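Local coordinates for exodeoxyribonuclease III (Methanosarcina mazei, PDB 5J8N), which probably cuts DNA at abasic sites and trims double-stranded DNA from 3' ends, using magnesium or manganese, at residues A[1-13]-A[243-257]. The protein carries 3 engineered substitutions. Residues are numbered along the deposited sequence; the frame is centred on the assembly and turned at random. Where two conformers were deposited one is given.
Sequences AEHYNLISWNVNG and IMGSDHCPVGLELEF. Engineered in segment 1-13: A1 (natural residue Pro). With MG (magnesium ion), chain B.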
ATOM      1  N   ALA A   1     -19.566   5.710 -12.190  1.00 48.31           N
ATOM      2  CA  ALA A   1     -18.792   5.344 -11.021  1.00 47.04           C
ATOM      3  C   ALA A   1     -18.553   6.602 -10.221  1.00 49.54           C
ATOM      4  O   ALA A   1     -17.531   7.270 -10.315  1.00 51.80           O
ATOM      5  CB  ALA A   1     -17.508   4.667 -11.401  1.00 42.78           C
ATOM      6  N   GLU A   2     -19.567   6.909  -9.441  1.00 46.81           N
ATOM      7  CA  GLU A   2     -19.537   8.029  -8.579  1.00 35.56           C
ATOM      8  C   GLU A   2     -18.702   7.660  -7.351  1.00 23.13           C
ATOM      9  O   GLU A   2     -17.963   8.478  -6.859  1.00 24.59           O
ATOM     10  CB  GLU A   2     -20.962   8.446  -8.188  1.00 41.93           C
ATOM     11  CG  GLU A   2     -21.178   9.849  -8.496  1.00 45.46           C
ATOM     12  CD  GLU A   2     -22.273  10.464  -7.733  1.00 40.12           C
ATOM     13  OE1 GLU A   2     -21.904  10.921  -6.626  1.00 39.25           O
ATOM     14  OE2 GLU A   2     -23.435  10.615  -8.226  1.00 41.40           O
ATOM     15  N   HIS A   3     -18.814   6.415  -6.860  1.00 18.53           N
ATOM     16  CA  HIS A   3     -18.222   6.061  -5.575  1.00 17.59           C
ATOM     17  C   HIS A   3     -17.174   4.997  -5.674  1.00 20.20           C
ATOM     18  O   HIS A   3     -17.391   4.027  -6.401  1.00 20.92           O
ATOM     19  CB  HIS A   3     -19.276   5.529  -4.612  1.00 20.30           C
ATOM     20  CG  HIS A   3     -20.318   6.531  -4.250  1.00 24.15           C
ATOM     21  ND1 HIS A   3     -20.105   7.482  -3.280  1.00 26.51           N
ATOM     22  CD2 HIS A   3     -21.552   6.769  -4.761  1.00 30.11           C
ATOM     23  CE1 HIS A   3     -21.179   8.241  -3.181  1.00 28.27           C
ATOM     24  NE2 HIS A   3     -22.067   7.839  -4.077  1.00 31.13           N
ATOM     25  N   TYR A   4     -16.077   5.140  -4.923  1.00 16.08           N
ATOM     26  CA  TYR A   4     -15.079   4.083  -4.863  1.00 17.13           C
ATOM     27  C   TYR A   4     -14.748   3.801  -3.414  1.00 17.95           C
ATOM     28  O   TYR A   4     -14.304   4.697  -2.686  1.00 19.50           O
ATOM     29  CB  TYR A   4     -13.782   4.488  -5.575  1.00 17.81           C
ATOM     30  CG  TYR A   4     -13.892   4.773  -7.044  1.00 20.88           C
ATOM     31  CD1 TYR A   4     -14.360   5.989  -7.497  1.00 19.40           C
ATOM     32  CD2 TYR A   4     -13.408   3.851  -7.979  1.00 26.35           C
ATOM     33  CE1 TYR A   4     -14.395   6.268  -8.845  1.00 27.94           C
ATOM     34  CE2 TYR A   4     -13.435   4.146  -9.337  1.00 30.60           C
ATOM     35  CZ  TYR A   4     -13.929   5.353  -9.742  1.00 29.36           C
ATOM     36  OH  TYR A   4     -13.951   5.658 -11.092  1.00 36.03           O
ATOM     37  N   ASN A   5     -14.934   2.562  -2.966  1.00 15.06           N
ATOM     38  CA  ASN A   5     -14.473   2.177  -1.659  1.00 15.87           C
ATOM     39  C   ASN A   5     -13.247   1.263  -1.875  1.00 15.08           C
ATOM     40  O   ASN A   5     -13.386   0.165  -2.455  1.00 15.81           O
ATOM     41  CB  ASN A   5     -15.591   1.459  -0.934  1.00 14.38           C
ATOM     42  CG  ASN A   5     -15.284   1.225   0.534  1.00 19.66           C
ATOM     43  OD1 ASN A   5     -14.176   1.484   1.001  1.00 19.57           O
ATOM     44  ND2 ASN A   5     -16.264   0.696   1.253  1.00 24.76           N
ATOM     45  N   LEU A   6     -12.083   1.739  -1.491  1.00 12.42           N
ATOM     46  CA  LEU A   6     -10.838   1.066  -1.721  1.00 11.99           C
ATOM     47  C   LEU A   6     -10.253   0.495  -0.433  1.00 13.26           C
ATOM     48  O   LEU A   6     -10.265   1.157   0.614  1.00 14.16           O
ATOM     49  CB  LEU A   6      -9.838   2.046  -2.339  1.00 14.18           C
ATOM     50  CG  LEU A   6      -8.424   1.513  -2.612  1.00 15.61           C
ATOM     51  CD1 LEU A   6      -7.868   2.210  -3.892  1.00 20.61           C
ATOM     52  CD2 LEU A   6      -7.537   1.700  -1.457  1.00 19.22           C
ATOM     53  N   ILE A   7      -9.724  -0.737  -0.507  1.00 11.06           N
ATOM     54  CA  ILE A   7      -9.011  -1.317   0.635  1.00 12.64           C
ATOM     55  C   ILE A   7      -7.676  -1.822   0.115  1.00 11.48           C
ATOM     56  O   ILE A   7      -7.553  -2.243  -1.044  1.00 12.77           O
ATOM     57  CB  ILE A   7      -9.862  -2.407   1.299  1.00 12.72           C
ATOM     58  CG1 ILE A   7      -9.254  -2.896   2.633  1.00 13.96           C
ATOM     59  CG2 ILE A   7     -10.109  -3.631   0.356  1.00 14.60           C
ATOM     60  CD1 ILE A   7     -10.275  -3.677   3.476  1.00 13.14           C
ATOM     61  N   SER A   8      -6.645  -1.725   0.936  1.00 10.58           N
ATOM     62  CA  SER A   8      -5.272  -2.040   0.618  1.00 10.13           C
ATOM     63  C   SER A   8      -4.691  -2.862   1.740  1.00 11.19           C
ATOM     64  O   SER A   8      -4.876  -2.500   2.927  1.00 11.29           O
ATOM     65  CB  SER A   8      -4.510  -0.738   0.450  1.00 13.55           C
ATOM     66  OG  SER A   8      -3.092  -0.951   0.219  1.00 13.03           O
ATOM     67  N   TRP A   9      -4.013  -3.954   1.419  1.00 10.24           N
ATOM     68  CA  TRP A   9      -3.606  -4.874   2.449  1.00 11.21           C
ATOM     69  C   TRP A   9      -2.304  -5.574   2.084  1.00 10.65           C
ATOM     70  O   TRP A   9      -2.257  -6.268   1.060  1.00 10.69           O
ATOM     71  CB  TRP A   9      -4.719  -5.941   2.662  1.00 10.08           C
ATOM     72  CG  TRP A   9      -4.533  -6.805   3.901  1.00 10.35           C
ATOM     73  CD1 TRP A   9      -3.714  -6.580   4.986  1.00 11.66           C
ATOM     74  CD2 TRP A   9      -5.255  -8.006   4.187  1.00 10.80           C
ATOM     75  NE1 TRP A   9      -3.900  -7.596   5.956  1.00 11.06           N
ATOM     76  CE2 TRP A   9      -4.864  -8.458   5.473  1.00 11.35           C
ATOM     77  CE3 TRP A   9      -6.241  -8.700   3.490  1.00 12.51           C
ATOM     78  CZ2 TRP A   9      -5.363  -9.625   6.038  1.00 12.05           C
ATOM     79  CZ3 TRP A   9      -6.774  -9.847   4.064  1.00 13.44           C
ATOM     80  CH2 TRP A   9      -6.312 -10.306   5.338  1.00 13.53           C
ATOM     81  N   ASN A  10      -1.287  -5.476   2.947  1.00  9.68           N
ATOM     82  CA  ASN A  10      -0.108  -6.344   2.813  1.00  9.64           C
ATOM     83  C   ASN A  10      -0.444  -7.674   3.473  1.00  9.48           C
ATOM     84  O   ASN A  10      -0.691  -7.706   4.706  1.00 10.62           O
ATOM     85  CB  ASN A  10       1.117  -5.703   3.472  1.00 10.23           C
ATOM     86  CG  ASN A  10       2.322  -6.619   3.462  1.00 10.79           C
ATOM     87  OD1 ASN A  10       2.196  -7.842   3.627  1.00 11.57           O
ATOM     88  ND2 ASN A  10       3.529  -6.035   3.278  1.00 11.82           N
ATOM     89  N   VAL A  11      -0.543  -8.706   2.644  1.00 10.49           N
ATOM     90  CA  VAL A  11      -1.052 -10.000   3.068  1.00 10.71           C
ATOM     91  C   VAL A  11       0.011 -10.947   3.574  1.00 11.56           C
ATOM     92  O   VAL A  11      -0.295 -12.021   4.091  1.00 12.52           O
ATOM     93  CB  VAL A  11      -1.836 -10.683   1.941  1.00 11.94           C
ATOM     94  CG1 VAL A  11      -3.158  -9.911   1.679  1.00 15.73           C
ATOM     95  CG2 VAL A  11      -1.057 -10.836   0.663  1.00 12.46           C
ATOM     96  N   ASN A  12       1.290 -10.565   3.399  1.00 11.15           N
ATOM     97  CA  ASN A  12       2.431 -11.377   3.885  1.00 12.22           C
ATOM     98  C   ASN A  12       2.407 -12.807   3.317  1.00 13.36           C
ATOM     99  O   ASN A  12       2.785 -13.777   3.971  1.00 15.39           O
ATOM    100  CB  ASN A  12       2.518 -11.414   5.441  1.00 12.95           C
ATOM    101  CG  ASN A  12       3.955 -11.641   5.945  1.00 13.49           C
ATOM    102  OD1 ASN A  12       4.953 -11.100   5.370  1.00 14.29           O
ATOM    103  ND2 ASN A  12       4.053 -12.313   7.066  1.00 15.00           N
ATOM    104  N   GLY A  13       2.080 -12.880   2.028  1.00 11.81           N
ATOM    105  CA  GLY A  13       1.943 -14.110   1.292  1.00 12.19           C
ATOM    106  C   GLY A  13       0.489 -14.395   0.919  1.00 12.15           C
ATOM    107  O   GLY A  13      -0.364 -14.711   1.795  1.00 12.34           O
ATOM    108  N   ILE A 243      -9.424  -7.023  10.838  1.00 12.52           N
ATOM    109  CA  ILE A 243      -9.190  -8.007   9.775  1.00 11.97           C
ATOM    110  C   ILE A 243      -7.868  -8.714  10.013  1.00 12.19           C
ATOM    111  O   ILE A 243      -6.808  -8.073  10.009  1.00 12.23           O
ATOM    112  CB  ILE A 243      -9.218  -7.340   8.391  1.00 12.35           C
ATOM    113  CG1 ILE A 243     -10.623  -6.761   8.186  1.00 14.01           C
ATOM    114  CG2 ILE A 243      -8.838  -8.378   7.270  1.00 14.00           C
ATOM    115  CD1 ILE A 243     -10.851  -6.086   6.879  1.00 16.97           C
ATOM    116  N   MET A 244      -7.948 -10.015  10.264  1.00 12.68           N
ATOM    117  CA  MET A 244      -6.825 -10.874  10.682  1.00 12.41           C
ATOM    118  C   MET A 244      -6.241 -11.577   9.483  1.00 14.98           C
ATOM    119  O   MET A 244      -6.805 -11.548   8.402  1.00 15.39           O
ATOM    120  CB  MET A 244      -7.314 -11.899  11.729  1.00 14.37           C
ATOM    121  CG  MET A 244      -8.068 -11.241  12.923  1.00 14.82           C
ATOM    122  SD  MET A 244      -7.103  -9.961  13.740  1.00 18.95           S
ATOM    123  CE  MET A 244      -5.834 -10.743  14.617  1.00 24.84           C
ATOM    124  N   GLY A 245      -5.123 -12.241   9.727  1.00 13.12           N
ATOM    125  CA  GLY A 245      -4.536 -13.139   8.732  1.00 13.96           C
ATOM    126  C   GLY A 245      -3.154 -12.749   8.240  1.00 13.26           C
ATOM    127  O   GLY A 245      -2.526 -13.560   7.557  1.00 16.17           O
ATOM    128  N   SER A 246      -2.716 -11.564   8.591  1.00 11.99           N
ATOM    129  CA  SER A 246      -1.399 -11.114   8.210  1.00 10.60           C
ATOM    130  C   SER A 246      -0.769 -10.361   9.379  1.00 12.79           C
ATOM    131  O   SER A 246      -1.451 -10.065  10.394  1.00 13.38           O
ATOM    132  CB  SER A 246      -1.539 -10.178   7.002  1.00 11.82           C
ATOM    133  OG  SER A 246      -0.308  -9.536   6.637  1.00 11.71           O
ATOM    134  N   ASP A 247       0.513 -10.027   9.294  1.00 11.19           N
ATOM    135  CA  ASP A 247       1.091  -9.119  10.299  1.00 11.93           C
ATOM    136  C   ASP A 247       0.631  -7.695  10.107  1.00 12.47           C
ATOM    137  O   ASP A 247       0.702  -6.937  11.053  1.00 13.02           O
ATOM    138  CB  ASP A 247       2.647  -9.211  10.341  1.00 13.01           C
ATOM    139  CG  ASP A 247       3.339  -9.038   8.993  1.00 12.28           C
ATOM    140  OD1 ASP A 247       2.741  -9.131   7.895  1.00 12.02           O
ATOM    141  OD2 ASP A 247       4.586  -8.791   9.054  1.00 13.52           O
ATOM    142  N   HIS A 248       0.202  -7.322   8.893  1.00 10.54           N
ATOM    143  CA  HIS A 248      -0.454  -6.037   8.661  1.00 10.62           C
ATOM    144  C   HIS A 248      -1.973  -6.220   8.700  1.00 11.82           C
ATOM    145  O   HIS A 248      -2.476  -7.323   8.421  1.00 11.37           O
ATOM    146  CB  HIS A 248      -0.138  -5.461   7.280  1.00 11.08           C
ATOM    147  CG  HIS A 248       1.305  -5.159   7.049  1.00 10.81           C
ATOM    148  ND1 HIS A 248       1.768  -3.870   6.863  1.00 11.10           N
ATOM    149  CD2 HIS A 248       2.369  -5.982   6.913  1.00 12.23           C
ATOM    150  CE1 HIS A 248       3.071  -3.919   6.621  1.00 12.45           C
ATOM    151  NE2 HIS A 248       3.453  -5.182   6.669  1.00 12.78           N
ATOM    152  N   CYS A 249      -2.686  -5.134   8.991  1.00 11.26           N
ATOM    153  CA  CYS A 249      -4.125  -5.098   8.688  1.00 11.73           C
ATOM    154  C   CYS A 249      -4.362  -4.169   7.527  1.00  9.75           C
ATOM    155  O   CYS A 249      -3.495  -3.373   7.169  1.00 11.77           O
ATOM    156  CB  CYS A 249      -4.956  -4.664   9.927  1.00 11.14           C
ATOM    157  SG  CYS A 249      -4.807  -2.911  10.341  1.00 12.02           S
ATOM    158  N   PRO A 250      -5.530  -4.212   6.921  1.00  9.95           N
ATOM    159  CA  PRO A 250      -5.811  -3.325   5.783  1.00 10.73           C
ATOM    160  C   PRO A 250      -6.008  -1.888   6.201  1.00 10.24           C
ATOM    161  O   PRO A 250      -6.328  -1.599   7.367  1.00 10.78           O
ATOM    162  CB  PRO A 250      -7.139  -3.876   5.198  1.00 10.83           C
ATOM    163  CG  PRO A 250      -7.244  -5.297   5.755  1.00 11.71           C
ATOM    164  CD  PRO A 250      -6.608  -5.209   7.127  1.00 11.08           C
ATOM    165  N   VAL A 251      -5.879  -1.018   5.212  1.00 10.51           N
ATOM    166  CA  VAL A 251      -6.269   0.374   5.278  1.00 10.64           C
ATOM    167  C   VAL A 251      -7.113   0.716   4.085  1.00 11.88           C
ATOM    168  O   VAL A 251      -7.202  -0.068   3.129  1.00 12.39           O
ATOM    169  CB  VAL A 251      -4.996   1.313   5.359  1.00 11.06           C
ATOM    170  CG1 VAL A 251      -4.158   0.984   6.581  1.00 13.32           C
ATOM    171  CG2 VAL A 251      -4.137   1.202   4.098  1.00 12.18           C
ATOM    172  N   GLY A 252      -7.827   1.824   4.126  1.00 12.87           N
ATOM    173  CA  GLY A 252      -8.652   2.116   2.970  1.00 15.15           C
ATOM    174  C   GLY A 252      -9.100   3.547   2.897  1.00 13.53           C
ATOM    175  O   GLY A 252      -8.855   4.335   3.803  1.00 12.59           O
ATOM    176  N   LEU A 253      -9.796   3.849   1.829  1.00 12.75           N
ATOM    177  CA  LEU A 253     -10.483   5.135   1.807  0.54 14.44           C
ATOM    178  C   LEU A 253     -11.634   5.103   0.847  1.00 14.88           C
ATOM    179  O   LEU A 253     -11.778   4.143   0.038  1.00 14.78           O
ATOM    180  CB  LEU A 253      -9.567   6.312   1.508  0.54 19.80           C
ATOM    181  CG  LEU A 253      -8.832   6.311   0.178  0.54 17.74           C
ATOM    182  CD1 LEU A 253      -9.768   6.433  -1.026  0.54 19.77           C
ATOM    183  CD2 LEU A 253      -7.884   7.535   0.155  0.54 20.03           C
ATOM    184  N   GLU A 254     -12.495   6.109   0.965  1.00 13.44           N
ATOM    185  CA  GLU A 254     -13.643   6.232   0.109  1.00 14.94           C
ATOM    186  C   GLU A 254     -13.550   7.522  -0.661  1.00 15.29           C
ATOM    187  O   GLU A 254     -13.269   8.557  -0.054  1.00 15.70           O
ATOM    188  CB  GLU A 254     -14.948   6.226   0.886  1.00 16.64           C
ATOM    189  CG  GLU A 254     -15.219   4.839   1.423  1.00 20.45           C
ATOM    190  CD  GLU A 254     -16.561   4.789   2.077  1.00 25.79           C
ATOM    191  OE1 GLU A 254     -16.592   5.050   3.283  1.00 28.68           O
ATOM    192  OE2 GLU A 254     -17.578   4.552   1.376  1.00 28.96           O
ATOM    193  N   LEU A 255     -13.796   7.418  -1.969  1.00 14.89           N
ATOM    194  CA  LEU A 255     -13.823   8.573  -2.872  1.00 16.17           C
ATOM    195  C   LEU A 255     -15.189   8.744  -3.484  1.00 17.79           C
ATOM    196  O   LEU A 255     -15.894   7.778  -3.747  1.00 17.22           O
ATOM    197  CB  LEU A 255     -12.825   8.418  -4.011  1.00 16.67           C
ATOM    198  CG  LEU A 255     -11.365   8.294  -3.579  1.00 16.82           C
ATOM    199  CD1 LEU A 255     -10.564   7.647  -4.685  1.00 20.91           C
ATOM    200  CD2 LEU A 255     -10.785   9.658  -3.260  1.00 23.49           C
ATOM    201  N   GLU A 256     -15.559   9.986  -3.756  1.00 17.51           N
ATOM    202  CA  GLU A 256     -16.801  10.282  -4.419  1.00 16.28           C
ATOM    203  C   GLU A 256     -16.511  11.318  -5.486  1.00 20.86           C
ATOM    204  O   GLU A 256     -15.798  12.283  -5.179  1.00 20.30           O
ATOM    205  CB  GLU A 256     -17.824  10.851  -3.424  1.00 18.84           C
ATOM    206  CG  GLU A 256     -19.140  11.135  -4.045  1.00 24.96           C
ATOM    207  CD  GLU A 256     -20.127  11.769  -3.079  1.00 33.68           C
ATOM    208  OE1 GLU A 256     -20.905  12.629  -3.516  1.00 44.10           O
ATOM    209  OE2 GLU A 256     -20.135  11.400  -1.899  1.00 28.88           O
ATOM    210  N   PHE A 257     -17.030  11.097  -6.692  1.00 18.72           N
ATOM    211  CA  PHE A 257     -16.839  12.047  -7.801  1.00 20.72           C
ATOM    212  C   PHE A 257     -18.156  12.452  -8.377  1.00 25.46           C
ATOM    213  O   PHE A 257     -19.075  11.655  -8.395  1.00 24.34           O
ATOM    214  CB  PHE A 257     -16.018  11.411  -8.892  1.00 19.95           C
ATOM    215  CG  PHE A 257     -14.644  11.035  -8.458  1.00 20.39           C
ATOM    216  CD1 PHE A 257     -13.617  11.967  -8.589  1.00 19.95           C
ATOM    217  CD2 PHE A 257     -14.363   9.792  -7.921  1.00 17.91           C
ATOM    218  CE1 PHE A 257     -12.344  11.669  -8.187  1.00 18.46           C
ATOM    219  CE2 PHE A 257     -13.099   9.469  -7.501  1.00 18.44           C
ATOM    220  CZ  PHE A 257     -12.053  10.419  -7.652  1.00 19.13           C
TER
HETATM  221 MG    MG B 301       5.808  -9.250   5.080  1.00 14.59          MG
HETATM  222  O   HOH W   1     -17.738   7.000  -1.763  1.00 26.49           O
HETATM  223  O   HOH W   2      -1.818  -3.577   4.981  1.00 11.99           O
HETATM  224  O   HOH W   3       3.938  -8.462   5.577  1.00 14.85           O
HETATM  225  O   HOH W   4       6.307  -9.028   7.015  1.00 15.94           O
HETATM  226  O   HOH W   5       7.645 -10.123   4.710  1.00 16.54           O
HETATM  227  O   HOH W   6       6.547  -7.297   4.583  1.00 17.32           O
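W9 and N10 both carry CG opposite the backbone N (chi1 -169° and 175°), and this brings the indole against P250 and the amide over the ring of H248. P250 CG packs 3.6 Å from the centroid of the five-membered ring of W9, over the face. I243 CG2 covers the six-membered ring on that same face, and V11 CG1 lies on the opposite one. W9 NE1 donates to H248 O at 2.9 Å, within the indole plane but well above the carbonyl plane. These contacts fix the tilt and rotation of the indole. N10 CB sits 3.7 Å from the H248 ring centroid, and amide and imidazole planes are stacked only 5° apart. S246 OG donates to N10 O at 2.7 Å and accepts from H248 N in an ST turn, so one hydroxyl ties the 246-248 loop to N10. Magnesium is bound by N12 OD1 at 2.1 Å and by E38. One of its waters also donates to N10 OD1 and D247 OD1. D151 hydrogen-bonds N10 ND2, and D222 hydrogen-bonds H248 ND1. N10, D247 and H248 are predicted metal ligands and H248 a predicted proton acceptor, consistent with the active site of this family. Further along, strands 3-10 and 251-256 pair antiparallel from H3-E256 to S8-V251. Near the chain ends Y4 CE1 touches F257 CD2 at 3.6 Å. Strand 3-10 runs parallel to 33-37 on its other side, and 251-256 is flanked by 234-239. V251 touches D222 on strand 218-227 of the second sheet of this DNase I-like fold.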